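Local coordinates for protein valine-pyruvate aminotransferase (Salmonella typhimurium, PDB 3G7Q) that probably transfers the amino group of valine to pyruvate, using pyridoxal 5'-phosphate as cofactor, and so serves alanine biosynthesis, at residues T318-L332 with P336-D348. Sequence-based numbering, arbitrary orientation.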
ATOM      1  N   THR A 318      -9.686  20.331 -26.235  1.00 30.44           N
ATOM      2  CA  THR A 318      -8.845  21.179 -25.378  1.00 30.40           C
ATOM      3  C   THR A 318      -7.766  21.918 -26.169  1.00 30.38           C
ATOM      4  O   THR A 318      -7.500  23.117 -25.935  1.00 30.21           O
ATOM      5  CB  THR A 318      -8.223  20.323 -24.257  1.00 31.15           C
ATOM      6  OG1 THR A 318      -9.284  19.709 -23.497  1.00 32.05           O
ATOM      7  CG2 THR A 318      -7.314  21.175 -23.354  1.00 29.84           C
ATOM      8  N   ILE A 319      -7.144  21.243 -27.131  1.00 29.43           N
ATOM      9  CA  ILE A 319      -6.166  21.914 -27.972  1.00 30.10           C
ATOM     10  C   ILE A 319      -6.823  23.051 -28.735  1.00 32.18           C
ATOM     11  O   ILE A 319      -6.246  24.124 -28.886  1.00 31.23           O
ATOM     12  CB  ILE A 319      -5.469  20.924 -28.925  1.00 30.14           C
ATOM     13  CG1 ILE A 319      -4.535  20.021 -28.110  1.00 32.70           C
ATOM     14  CG2 ILE A 319      -4.660  21.681 -30.009  1.00 33.13           C
ATOM     15  CD1 ILE A 319      -3.885  18.871 -28.901  1.00 34.51           C
ATOM     16  N   ALA A 320      -8.024  22.810 -29.240  1.00 29.76           N
ATOM     17  CA  ALA A 320      -8.735  23.843 -29.995  1.00 30.44           C
ATOM     18  C   ALA A 320      -9.005  25.073 -29.103  1.00 30.31           C
ATOM     19  O   ALA A 320      -8.893  26.194 -29.584  1.00 31.15           O
ATOM     20  CB  ALA A 320     -10.032  23.313 -30.580  1.00 31.03           C
ATOM     21  N   ILE A 321      -9.344  24.841 -27.831  1.00 29.89           N
ATOM     22  CA  ILE A 321      -9.572  25.935 -26.865  1.00 30.80           C
ATOM     23  C   ILE A 321      -8.273  26.700 -26.704  1.00 29.76           C
ATOM     24  O   ILE A 321      -8.243  27.922 -26.846  1.00 29.76           O
ATOM     25  CB  ILE A 321     -10.088  25.427 -25.499  1.00 31.23           C
ATOM     26  CG1 ILE A 321     -11.504  24.849 -25.611  1.00 34.68           C
ATOM     27  CG2 ILE A 321     -10.102  26.563 -24.448  1.00 30.30           C
ATOM     28  CD1 ILE A 321     -11.973  24.095 -24.331  1.00 34.55           C
ATOM     29  N   ILE A 322      -7.182  25.984 -26.457  1.00 28.90           N
ATOM     30  CA  ILE A 322      -5.870  26.611 -26.298  1.00 28.35           C
ATOM     31  C   ILE A 322      -5.531  27.484 -27.497  1.00 29.30           C
ATOM     32  O   ILE A 322      -5.114  28.643 -27.353  1.00 28.67           O
ATOM     33  CB  ILE A 322      -4.747  25.559 -26.081  1.00 29.05           C
ATOM     34  CG1 ILE A 322      -4.917  24.855 -24.714  1.00 31.07           C
ATOM     35  CG2 ILE A 322      -3.340  26.210 -26.180  1.00 28.58           C
ATOM     36  CD1 ILE A 322      -3.988  23.660 -24.535  1.00 29.44           C
ATOM     37  N   ARG A 323      -5.713  26.935 -28.689  1.00 29.04           N
ATOM     38  CA  ARG A 323      -5.360  27.667 -29.908  1.00 27.94           C
ATOM     39  C   ARG A 323      -6.223  28.913 -30.185  1.00 27.82           C
ATOM     40  O   ARG A 323      -5.797  29.811 -30.934  1.00 30.10           O
ATOM     41  CB  ARG A 323      -5.335  26.696 -31.081  1.00 28.93           C
ATOM     42  CG  ARG A 323      -4.152  25.726 -31.005  1.00 30.80           C
ATOM     43  CD  ARG A 323      -2.881  26.427 -31.386  1.00 32.86           C
ATOM     44  NE  ARG A 323      -1.657  25.609 -31.236  1.00 33.22           N
ATOM     45  CZ  ARG A 323      -0.617  25.856 -30.449  1.00 34.15           C
ATOM     46  NH1 ARG A 323      -0.566  26.945 -29.684  1.00 29.96           N
ATOM     47  NH2 ARG A 323       0.415  25.012 -30.478  1.00 33.91           N
ATOM     48  N   ARG A 324      -7.398  29.010 -29.576  1.00 29.38           N
ATOM     49  CA  ARG A 324      -8.183  30.254 -29.684  1.00 29.22           C
ATOM     50  C   ARG A 324      -7.511  31.376 -28.935  1.00 31.85           C
ATOM     51  O   ARG A 324      -7.725  32.535 -29.253  1.00 30.44           O
ATOM     52  CB  ARG A 324      -9.593  30.076 -29.175  1.00 28.64           C
ATOM     53  CG  ARG A 324     -10.443  29.292 -30.173  1.00 35.27           C
ATOM     54  CD  ARG A 324     -11.910  29.367 -29.898  1.00 41.89           C
ATOM     55  NE  ARG A 324     -12.339  28.468 -28.858  1.00 49.91           N
ATOM     56  CZ  ARG A 324     -12.798  28.827 -27.661  1.00 53.83           C
ATOM     57  NH1 ARG A 324     -12.929  30.103 -27.279  1.00 51.66           N
ATOM     58  NH2 ARG A 324     -13.163  27.865 -26.836  1.00 52.91           N
ATOM     59  N   TYR A 325      -6.681  31.028 -27.950  1.00 29.60           N
ATOM     60  CA  TYR A 325      -6.009  32.031 -27.085  1.00 27.29           C
ATOM     61  C   TYR A 325      -4.522  32.177 -27.282  1.00 29.43           C
ATOM     62  O   TYR A 325      -3.975  33.262 -27.002  1.00 28.75           O
ATOM     63  CB  TYR A 325      -6.268  31.679 -25.611  1.00 31.21           C
ATOM     64  CG  TYR A 325      -7.702  31.871 -25.183  1.00 28.37           C
ATOM     65  CD1 TYR A 325      -8.143  33.111 -24.743  1.00 34.37           C
ATOM     66  CD2 TYR A 325      -8.642  30.814 -25.250  1.00 28.69           C
ATOM     67  CE1 TYR A 325      -9.448  33.304 -24.367  1.00 33.32           C
ATOM     68  CE2 TYR A 325      -9.959  31.019 -24.905  1.00 35.98           C
ATOM     69  CZ  TYR A 325     -10.349  32.270 -24.436  1.00 36.66           C
ATOM     70  OH  TYR A 325     -11.651  32.514 -24.051  1.00 34.83           O
ATOM     71  N   LEU A 326      -3.848  31.098 -27.705  1.00 28.07           N
ATOM     72  CA  LEU A 326      -2.388  31.072 -27.808  1.00 28.24           C
ATOM     73  C   LEU A 326      -1.932  30.373 -29.066  1.00 29.65           C
ATOM     74  O   LEU A 326      -2.296  29.220 -29.269  1.00 30.65           O
ATOM     75  CB  LEU A 326      -1.841  30.299 -26.602  1.00 29.55           C
ATOM     76  CG  LEU A 326      -1.931  30.955 -25.214  1.00 30.25           C
ATOM     77  CD1 LEU A 326      -1.804  29.885 -24.075  1.00 34.70           C
ATOM     78  CD2 LEU A 326      -0.889  32.024 -25.048  1.00 31.72           C
ATOM     79  N   SER A 327      -1.140  31.053 -29.895  1.00 28.48           N
ATOM     80  CA  SER A 327      -0.570  30.432 -31.109  1.00 29.46           C
ATOM     81  C   SER A 327       0.759  29.782 -30.791  1.00 28.89           C
ATOM     82  O   SER A 327       1.217  29.819 -29.665  1.00 29.38           O
ATOM     83  CB  SER A 327      -0.327  31.478 -32.191  1.00 30.01           C
ATOM     84  OG  SER A 327       0.822  32.241 -31.918  1.00 29.02           O
ATOM     85  N   GLU A 328       1.359  29.166 -31.805  1.00 29.18           N
ATOM     86  CA  GLU A 328       2.678  28.573 -31.701  1.00 28.09           C
ATOM     87  C   GLU A 328       3.761  29.580 -31.301  1.00 30.96           C
ATOM     88  O   GLU A 328       4.813  29.170 -30.814  1.00 32.68           O
ATOM     89  CB  GLU A 328       3.097  27.892 -33.008  1.00 28.68           C
ATOM     90  CG  GLU A 328       3.518  28.800 -34.136  1.00 31.23           C
ATOM     91  CD  GLU A 328       2.356  29.460 -34.873  1.00 30.66           C
ATOM     92  OE1 GLU A 328       1.167  29.217 -34.545  1.00 31.24           O
ATOM     93  OE2 GLU A 328       2.667  30.209 -35.800  1.00 32.72           O
ATOM     94  N   GLU A 329       3.528  30.878 -31.505  1.00 28.87           N
ATOM     95  CA  GLU A 329       4.493  31.910 -31.096  1.00 29.02           C
ATOM     96  C   GLU A 329       4.547  32.094 -29.581  1.00 31.00           C
ATOM     97  O   GLU A 329       5.505  32.661 -29.089  1.00 33.86           O
ATOM     98  CB  GLU A 329       4.210  33.274 -31.777  1.00 31.17           C
ATOM     99  CG  GLU A 329       4.340  33.085 -33.301  1.00 37.02           C
ATOM    100  CD  GLU A 329       4.462  34.348 -34.114  1.00 50.03           C
ATOM    101  OE1 GLU A 329       4.123  35.433 -33.613  1.00 44.30           O
ATOM    102  OE2 GLU A 329       4.881  34.231 -35.296  1.00 58.38           O
ATOM    103  N   ARG A 330       3.527  31.624 -28.869  0.50 30.92           N
ATOM    104  CA  ARG A 330       3.461  31.758 -27.412  0.50 30.96           C
ATOM    105  C   ARG A 330       3.206  30.446 -26.663  0.50 31.82           C
ATOM    106  O   ARG A 330       3.242  30.438 -25.437  0.50 29.45           O
ATOM    107  CB  ARG A 330       2.374  32.771 -27.061  0.50 33.40           C
ATOM    108  CG  ARG A 330       2.675  34.184 -27.555  0.50 29.99           C
ATOM    109  CD  ARG A 330       3.779  34.794 -26.790  0.50 38.00           C
ATOM    110  NE  ARG A 330       4.003  36.182 -27.175  0.50 35.77           N
ATOM    111  CZ  ARG A 330       4.902  36.620 -28.047  0.50 37.67           C
ATOM    112  NH1 ARG A 330       5.724  35.801 -28.686  0.50 35.83           N
ATOM    113  NH2 ARG A 330       4.989  37.927 -28.268  0.50 40.16           N
ATOM    114  N   CYS A 331       2.892  29.365 -27.385  1.00 31.30           N
ATOM    115  CA  CYS A 331       2.693  28.055 -26.751  1.00 29.12           C
ATOM    116  C   CYS A 331       2.851  26.891 -27.716  1.00 31.36           C
ATOM    117  O   CYS A 331       2.049  26.736 -28.644  1.00 30.32           O
ATOM    118  CB  CYS A 331       1.299  28.009 -26.118  1.00 29.97           C
ATOM    119  SG  CYS A 331       0.962  26.490 -25.133  1.00 32.65           S
ATOM    120  N   LEU A 332       3.901  26.099 -27.517  1.00 28.74           N
ATOM    121  CA  LEU A 332       4.102  24.857 -28.251  1.00 28.03           C
ATOM    122  C   LEU A 332       3.537  23.738 -27.357  1.00 30.42           C
ATOM    123  O   LEU A 332       3.729  23.744 -26.142  1.00 32.13           O
ATOM    124  CB  LEU A 332       5.556  24.618 -28.592  1.00 29.12           C
ATOM    125  CG  LEU A 332       6.186  25.665 -29.522  1.00 29.27           C
ATOM    126  CD1 LEU A 332       7.680  25.446 -29.721  1.00 32.16           C
ATOM    127  CD2 LEU A 332       5.475  25.671 -30.881  1.00 31.13           C
ATOM    128  N   PRO A 336       0.098  15.143 -28.430  1.00 31.49           N
ATOM    129  CA  PRO A 336      -0.594  14.344 -27.431  1.00 32.93           C
ATOM    130  C   PRO A 336      -0.809  12.921 -27.940  1.00 32.47           C
ATOM    131  O   PRO A 336      -1.814  12.624 -28.572  1.00 34.25           O
ATOM    132  CB  PRO A 336      -1.920  15.108 -27.255  1.00 35.00           C
ATOM    133  CG  PRO A 336      -2.162  15.692 -28.465  1.00 36.66           C
ATOM    134  CD  PRO A 336      -0.836  16.026 -29.147  1.00 36.34           C
ATOM    135  N   GLU A 337       0.151  12.048 -27.673  1.00 30.95           N
ATOM    136  CA  GLU A 337       0.087  10.668 -28.200  1.00 29.91           C
ATOM    137  C   GLU A 337      -0.608   9.677 -27.264  1.00 30.55           C
ATOM    138  O   GLU A 337      -0.933   8.550 -27.679  1.00 31.01           O
ATOM    139  CB  GLU A 337       1.496  10.197 -28.599  1.00 28.71           C
ATOM    140  CG  GLU A 337       2.107  11.031 -29.718  1.00 29.29           C
ATOM    141  CD  GLU A 337       3.432  10.516 -30.165  1.00 31.10           C
ATOM    142  OE1 GLU A 337       4.371  10.477 -29.361  1.00 31.00           O
ATOM    143  OE2 GLU A 337       3.538  10.137 -31.347  1.00 32.49           O
ATOM    144  N   GLY A 338      -0.907  10.096 -26.041  1.00 31.06           N
ATOM    145  CA  GLY A 338      -1.609   9.293 -25.084  1.00 31.27           C
ATOM    146  C   GLY A 338      -1.627   9.982 -23.749  1.00 31.96           C
ATOM    147  O   GLY A 338      -1.146  11.122 -23.608  1.00 30.46           O
ATOM    148  N   ALA A 339      -2.162   9.282 -22.754  1.00 30.41           N
ATOM    149  CA  ALA A 339      -2.343   9.780 -21.421  1.00 29.52           C
ATOM    150  C   ALA A 339      -3.339  10.972 -21.369  1.00 29.65           C
ATOM    151  O   ALA A 339      -4.068  11.239 -22.342  1.00 29.82           O
ATOM    152  CB  ALA A 339      -0.983  10.092 -20.684  1.00 30.20           C
ATOM    153  N   ILE A 340      -3.373  11.619 -20.223  1.00 30.23           N
ATOM    154  CA  ILE A 340      -4.452  12.571 -19.894  1.00 29.99           C
ATOM    155  C   ILE A 340      -3.977  14.008 -19.666  1.00 29.78           C
ATOM    156  O   ILE A 340      -4.705  14.834 -19.074  1.00 30.13           O
ATOM    157  CB  ILE A 340      -5.232  12.054 -18.629  1.00 29.61           C
ATOM    158  CG1 ILE A 340      -4.342  11.997 -17.367  1.00 30.60           C
ATOM    159  CG2 ILE A 340      -5.909  10.676 -18.947  1.00 30.99           C
ATOM    160  CD1 ILE A 340      -5.110  11.666 -16.033  1.00 32.42           C
ATOM    161  N   PHE A 341      -2.766  14.286 -20.143  1.00 29.86           N
ATOM    162  CA  PHE A 341      -2.137  15.581 -19.947  1.00 29.79           C
ATOM    163  C   PHE A 341      -1.786  16.289 -21.247  1.00 31.35           C
ATOM    164  O   PHE A 341      -1.638  15.667 -22.279  1.00 30.36           O
ATOM    165  CB  PHE A 341      -0.807  15.403 -19.202  1.00 30.53           C
ATOM    166  CG  PHE A 341      -0.933  14.600 -17.935  1.00 29.58           C
ATOM    167  CD1 PHE A 341      -1.438  15.176 -16.776  1.00 30.91           C
ATOM    168  CD2 PHE A 341      -0.609  13.262 -17.928  1.00 31.80           C
ATOM    169  CE1 PHE A 341      -1.594  14.416 -15.618  1.00 35.27           C
ATOM    170  CE2 PHE A 341      -0.771  12.490 -16.749  1.00 32.54           C
ATOM    171  CZ  PHE A 341      -1.253  13.057 -15.624  1.00 33.14           C
ATOM    172  N   LEU A 342      -1.652  17.603 -21.143  1.00 29.00           N
ATOM    173  CA  LEU A 342      -1.021  18.392 -22.171  1.00 29.11           C
ATOM    174  C   LEU A 342       0.222  19.037 -21.529  1.00 29.55           C
ATOM    175  O   LEU A 342       0.193  19.550 -20.393  1.00 29.94           O
ATOM    176  CB  LEU A 342      -1.945  19.436 -22.783  1.00 28.41           C
ATOM    177  CG  LEU A 342      -3.068  18.895 -23.658  1.00 30.25           C
ATOM    178  CD1 LEU A 342      -4.018  20.058 -24.068  1.00 29.57           C
ATOM    179  CD2 LEU A 342      -2.521  18.164 -24.893  1.00 31.36           C
ATOM    180  N   TRP A 343       1.313  18.965 -22.264  1.00 29.01           N
ATOM    181  CA  TRP A 343       2.595  19.548 -21.851  1.00 29.02           C
ATOM    182  C   TRP A 343       2.809  20.763 -22.722  1.00 27.99           C
ATOM    183  O   TRP A 343       2.959  20.656 -23.971  1.00 29.14           O
ATOM    184  CB  TRP A 343       3.687  18.522 -22.027  1.00 29.62           C
ATOM    185  CG  TRP A 343       5.092  18.910 -21.694  1.00 27.09           C
ATOM    186  CD1 TRP A 343       6.100  19.165 -22.557  1.00 29.09           C
ATOM    187  CD2 TRP A 343       5.670  18.960 -20.378  1.00 27.52           C
ATOM    188  NE1 TRP A 343       7.251  19.403 -21.877  1.00 29.37           N
ATOM    189  CE2 TRP A 343       7.023  19.280 -20.537  1.00 29.95           C
ATOM    190  CE3 TRP A 343       5.161  18.789 -19.086  1.00 29.32           C
ATOM    191  CZ2 TRP A 343       7.897  19.425 -19.455  1.00 29.17           C
ATOM    192  CZ3 TRP A 343       6.028  18.912 -18.006  1.00 29.22           C
ATOM    193  CH2 TRP A 343       7.378  19.230 -18.203  1.00 28.00           C
ATOM    194  N   LEU A 344       2.844  21.914 -22.047  1.00 27.81           N
ATOM    195  CA  LEU A 344       2.930  23.209 -22.704  1.00 29.45           C
ATOM    196  C   LEU A 344       4.326  23.781 -22.572  1.00 28.55           C
ATOM    197  O   LEU A 344       4.836  23.904 -21.458  1.00 29.25           O
ATOM    198  CB  LEU A 344       1.934  24.181 -22.083  1.00 29.09           C
ATOM    199  CG  LEU A 344       0.482  23.651 -21.948  1.00 33.82           C
ATOM    200  CD1 LEU A 344      -0.433  24.706 -21.288  1.00 30.39           C
ATOM    201  CD2 LEU A 344      -0.068  23.139 -23.283  1.00 30.44           C
ATOM    202  N   TRP A 345       4.920  24.133 -23.711  1.00 29.14           N
ATOM    203  CA  TRP A 345       6.231  24.755 -23.780  1.00 28.87           C
ATOM    204  C   TRP A 345       6.055  26.191 -24.278  1.00 29.29           C
ATOM    205  O   TRP A 345       5.757  26.400 -25.444  1.00 28.11           O
ATOM    206  CB  TRP A 345       7.159  23.952 -24.680  1.00 29.23           C
ATOM    207  CG  TRP A 345       8.495  24.573 -24.959  1.00 27.72           C
ATOM    208  CD1 TRP A 345       9.187  25.464 -24.173  1.00 32.03           C
ATOM    209  CD2 TRP A 345       9.357  24.266 -26.069  1.00 26.98           C
ATOM    210  NE1 TRP A 345      10.391  25.782 -24.772  1.00 31.48           N
ATOM    211  CE2 TRP A 345      10.519  25.057 -25.930  1.00 31.10           C
ATOM    212  CE3 TRP A 345       9.251  23.414 -27.168  1.00 29.53           C
ATOM    213  CZ2 TRP A 345      11.563  25.021 -26.855  1.00 30.56           C
ATOM    214  CZ3 TRP A 345      10.300  23.399 -28.110  1.00 30.32           C
ATOM    215  CH2 TRP A 345      11.424  24.213 -27.942  1.00 31.73           C
ATOM    216  N   PHE A 346       6.235  27.149 -23.372  1.00 29.34           N
ATOM    217  CA  PHE A 346       6.095  28.577 -23.653  1.00 27.03           C
ATOM    218  C   PHE A 346       7.451  28.992 -24.165  1.00 28.17           C
ATOM    219  O   PHE A 346       8.303  29.505 -23.437  1.00 28.07           O
ATOM    220  CB  PHE A 346       5.642  29.322 -22.394  1.00 27.35           C
ATOM    221  CG  PHE A 346       4.392  28.737 -21.784  1.00 27.38           C
ATOM    222  CD1 PHE A 346       3.196  28.721 -22.495  1.00 28.83           C
ATOM    223  CD2 PHE A 346       4.410  28.166 -20.513  1.00 28.88           C
ATOM    224  CE1 PHE A 346       2.060  28.187 -21.941  1.00 31.10           C
ATOM    225  CE2 PHE A 346       3.262  27.633 -19.963  1.00 32.17           C
ATOM    226  CZ  PHE A 346       2.093  27.631 -20.671  1.00 30.46           C
ATOM    227  N   LYS A 347       7.680  28.732 -25.451  1.00 29.21           N
ATOM    228  CA  LYS A 347       9.054  28.831 -25.984  1.00 31.19           C
ATOM    229  C   LYS A 347       9.653  30.219 -25.799  1.00 31.80           C
ATOM    230  O   LYS A 347       9.036  31.208 -26.131  1.00 35.17           O
ATOM    231  CB  LYS A 347       9.145  28.369 -27.451  1.00 34.50           C
ATOM    232  CG  LYS A 347      10.581  28.379 -28.024  1.00 35.60           C
ATOM    233  CD  LYS A 347      10.726  27.603 -29.356  1.00 35.63           C
ATOM    234  CE  LYS A 347      12.203  27.578 -29.821  1.00 40.45           C
ATOM    235  NZ  LYS A 347      12.684  28.947 -30.133  1.00 45.88           N
ATOM    236  N   ASP A 348      10.834  30.244 -25.192  1.00 34.30           N
ATOM    237  CA  ASP A 348      11.568  31.482 -24.905  1.00 35.65           C
ATOM    238  C   ASP A 348      10.815  32.443 -23.954  1.00 36.74           C
ATOM    239  O   ASP A 348      11.108  33.645 -23.938  1.00 36.84           O
ATOM    240  CB  ASP A 348      11.989  32.201 -26.205  1.00 37.34           C
ATOM    241  CG  ASP A 348      12.812  31.314 -27.117  1.00 36.43           C
ATOM    242  OD1 ASP A 348      13.651  30.526 -26.629  1.00 42.51           O
ATOM    243  OD2 ASP A 348      12.598  31.395 -28.324  1.00 44.86           O
TER
HETATM  244  O   HOH W   1       5.920  29.031 -28.018  1.00 45.14           O
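Leu332 and Trp345 are joined by two backbone hydrogen bonds, Leu332 N to Trp345 O at 2.8 Å and Trp345 N to Leu332 O at 2.7 Å, the latter almost straight at 174°. In this antiparallel hydrogen-bonded pair both side chains project from one face of the sheet and run alongside each other. The CD1 methyl of Leu332 approaches the six-membered ring of Trp345 obliquely, in an off-centre CH-pi contact 4.0 Å from its centroid, and Lys347 CD lies 3.8 Å from the same methyl. Trp345 NE1 is held by Gln386. Next to Leu332 in the chain, Cys331 SG, anti to the backbone N (chi1 -174°), packs 3.8 Å from Phe346 CE1, an oblique sulfur-aromatic approach, and also meets Leu344 CB. The carbonyl oxygen of Arg330 comes to the edge of the Phe346 ring, 3.4 Å from CD1. Strands 332-334 and 341-345 are neighbours in the mixed sheet of the smaller domain of a class I aminotransferase, and helix 299-325 packs against this sheet. From that helix the side chains of Thr318 and Ile322 run past that of Leu342 in opposite directions, Thr318 CG2 and Ile322 CD1 both touching Leu342 CD1; Ile322 CD1 also reaches Leu344 CD2. Ile319 CD1 meets Pro336 CG tip to tip, 3.6 Å apart, where the chain has left strand 332-334 for the loop to strand 341-345. Arg323 fixes the loop leaving the helix: NH1 and NH2 both grip Cys331 O, in the guanidinium plane, NH1 also reaches Leu326 O, and NH2 bonds Glu163 O. A water bridges Glu328 O and Lys347 N, and helix 396-416 covers Phe346 through Leu406 and Ile410.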